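Local coordinates for protein putative glucoamylase (Bacteroides fragilis NCTC 9343, PDB 3EU8) that is a putative glucoamylase, probably a glycoside hydrolase that releases glucose from starch-like alpha-glucans, although its true activity is not established, at residues A[308-313]-A[356-361]. Residues are numbered along the deposited sequence; the frame is centred on the assembly and turned at random.
With EDO (1,2-ethanediol), chain O; EDO (1,2-ethanediol), chain P.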
# COMPACT_ATOMS: atom_id res chain seq x y z
N PRO A 308 -21.42 12.02 4.17
CA PRO A 308 -20.42 12.73 3.37
C PRO A 308 -19.11 13.01 4.10
O PRO A 308 -18.06 13.11 3.48
CB PRO A 308 -21.13 14.05 3.00
CG PRO A 308 -22.59 13.73 3.08
CD PRO A 308 -22.69 12.78 4.26
N ASP A 309 -19.17 13.14 5.42
CA ASP A 309 -18.01 13.45 6.23
C ASP A 309 -17.41 12.21 6.86
O ASP A 309 -16.46 12.31 7.62
CB ASP A 309 -18.39 14.46 7.33
CG ASP A 309 -18.93 15.76 6.74
OD1 ASP A 309 -18.47 16.15 5.64
OD2 ASP A 309 -19.83 16.36 7.35
N CYS A 310 -18.00 11.05 6.58
CA CYS A 310 -17.54 9.82 7.21
C CYS A 310 -17.87 8.62 6.33
O CYS A 310 -18.99 8.14 6.35
CB CYS A 310 -18.17 9.65 8.59
SG CYS A 310 -17.34 8.42 9.56
N TRP A 311 -16.89 8.22 5.52
CA TRP A 311 -17.01 7.14 4.57
C TRP A 311 -15.63 6.52 4.42
O TRP A 311 -14.61 7.06 4.89
CB TRP A 311 -17.56 7.61 3.18
CG TRP A 311 -16.78 8.75 2.54
CD1 TRP A 311 -17.02 10.08 2.72
CD2 TRP A 311 -15.67 8.66 1.60
NE1 TRP A 311 -16.11 10.82 2.01
CE2 TRP A 311 -15.26 9.99 1.33
CE3 TRP A 311 -14.94 7.59 1.03
CZ2 TRP A 311 -14.19 10.28 0.46
CZ3 TRP A 311 -13.87 7.88 0.19
CH2 TRP A 311 -13.51 9.22 -0.10
N GLY A 312 -15.61 5.36 3.78
CA GLY A 312 -14.36 4.68 3.45
C GLY A 312 -14.35 3.27 3.95
O GLY A 312 -14.02 3.01 5.10
N LEU A 313 -14.67 2.34 3.04
CA LEU A 313 -14.70 0.92 3.35
C LEU A 313 -13.57 0.18 2.62
O LEU A 313 -13.41 0.26 1.40
CB LEU A 313 -16.07 0.33 2.99
CG LEU A 313 -17.30 0.99 3.63
CD1 LEU A 313 -18.61 0.42 3.00
CD2 LEU A 313 -17.32 0.89 5.14
N MSE A 356 -11.09 13.60 6.93
CA MSE A 356 -9.92 13.75 7.81
C MSE A 356 -10.20 14.72 8.99
O MSE A 356 -9.84 14.44 10.13
CB MSE A 356 -8.70 14.20 6.98
CG MSE A 356 -7.34 14.09 7.75
SE MSE A 356 -5.80 14.83 6.80
CE MSE A 356 -5.84 13.60 5.22
N HIS A 357 -10.81 15.87 8.71
CA HIS A 357 -11.23 16.82 9.74
C HIS A 357 -12.25 16.18 10.71
O HIS A 357 -12.11 16.27 11.92
CB HIS A 357 -11.84 18.07 9.10
CG HIS A 357 -10.84 19.06 8.59
ND1 HIS A 357 -10.20 19.96 9.42
CD2 HIS A 357 -10.38 19.30 7.34
CE1 HIS A 357 -9.38 20.71 8.70
NE2 HIS A 357 -9.46 20.32 7.44
N HIS A 358 -13.24 15.50 10.15
CA HIS A 358 -14.31 14.87 10.93
C HIS A 358 -13.79 13.75 11.86
O HIS A 358 -14.18 13.64 13.03
CB HIS A 358 -15.42 14.39 9.98
CG HIS A 358 -16.56 13.67 10.67
ND1 HIS A 358 -17.62 14.33 11.25
CD2 HIS A 358 -16.80 12.35 10.84
CE1 HIS A 358 -18.45 13.44 11.79
NE2 HIS A 358 -17.97 12.23 11.55
N LEU A 359 -12.88 12.94 11.35
CA LEU A 359 -12.26 11.92 12.15
C LEU A 359 -11.39 12.53 13.25
O LEU A 359 -11.47 12.09 14.40
CB LEU A 359 -11.44 10.98 11.26
CG LEU A 359 -12.22 10.10 10.26
CD1 LEU A 359 -11.16 9.26 9.56
CD2 LEU A 359 -13.36 9.27 10.91
N TYR A 360 -10.59 13.54 12.92
CA TYR A 360 -9.78 14.25 13.92
C TYR A 360 -10.67 14.83 15.08
O TYR A 360 -10.30 14.78 16.27
CB TYR A 360 -8.97 15.36 13.22
CG TYR A 360 -8.03 16.15 14.12
CD1 TYR A 360 -8.49 17.24 14.85
CD2 TYR A 360 -6.68 15.82 14.20
CE1 TYR A 360 -7.63 17.97 15.68
CE2 TYR A 360 -5.80 16.55 15.02
CZ TYR A 360 -6.28 17.61 15.76
OH TYR A 360 -5.40 18.33 16.55
N GLU A 361 -11.83 15.36 14.72
CA GLU A 361 -12.77 15.90 15.69
C GLU A 361 -13.42 14.86 16.59
O GLU A 361 -13.93 15.21 17.65
CB GLU A 361 -13.85 16.71 14.96
CG GLU A 361 -13.35 18.08 14.46
CD GLU A 361 -14.12 18.60 13.24
OE1 GLU A 361 -15.33 18.30 13.12
OE2 GLU A 361 -13.50 19.31 12.41
C1 EDO O . -10.57 20.49 13.81
O1 EDO O . -9.48 21.31 14.22
C2 EDO O . -10.42 20.27 12.31
O2 EDO O . -9.97 18.95 12.07
C1 EDO P . -22.44 12.18 9.53
O1 EDO P . -22.21 12.84 10.78
C2 EDO P . -21.13 12.13 8.76
O2 EDO P . -21.33 12.54 7.41
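Asp309, which faces His358 across the contact, donates its backbone N-H to an ethanediol, probably from the crystallisation liquor: Asp309 N to O2 of the diol (chain P) is 3.0 Å, at an N-H...O angle of 156°. The diol's other hydroxyl lies near His358 CE1. No hydrogen bond joins 308-313 to 356-361. The carbonyl O of Asp309 makes a close non-bonded approach to the histidine, 3.2 Å from His358 CD2, lying above the CG-CD2 side of the ring and tilted from its normal. His358 reaches the loop because CG is anti to the backbone N (chi1 178°), which carries the imidazole out from the helix. There one face of the ring receives the methylene of Asp309 in a CH-pi contact, CB standing 4.2 Å from the centroid of the His358 ring and 26° off its normal. The carboxylate is not bonded to the imidazole; Asp309 OD2 and His358 ND1 remain 4.9 Å apart, although a negative charge at that range could make protonation of the histidine somewhat easier. Cys310 comes in obliquely, its CB 3.8 Å from His358 CD2, and its sulfur continues to the next helix residue, where SG lies 4.3 Å from Leu359 CD2 in a loose apolar contact.

The contact joins the loop between helix 281-298 and strand 317-318 to the latter part of helix 349-361, which itself packs on helix 18-34 through Met356 and His357. The loop's seat on helix 349-361 is wider, since Asp309 also touches Gln354, and Trp311 touches Gln351 and Val355. Between the two segments themselves, with only 162 Å² buried, cohesion rests on van der Waals and CH-pi contacts around one imidazole.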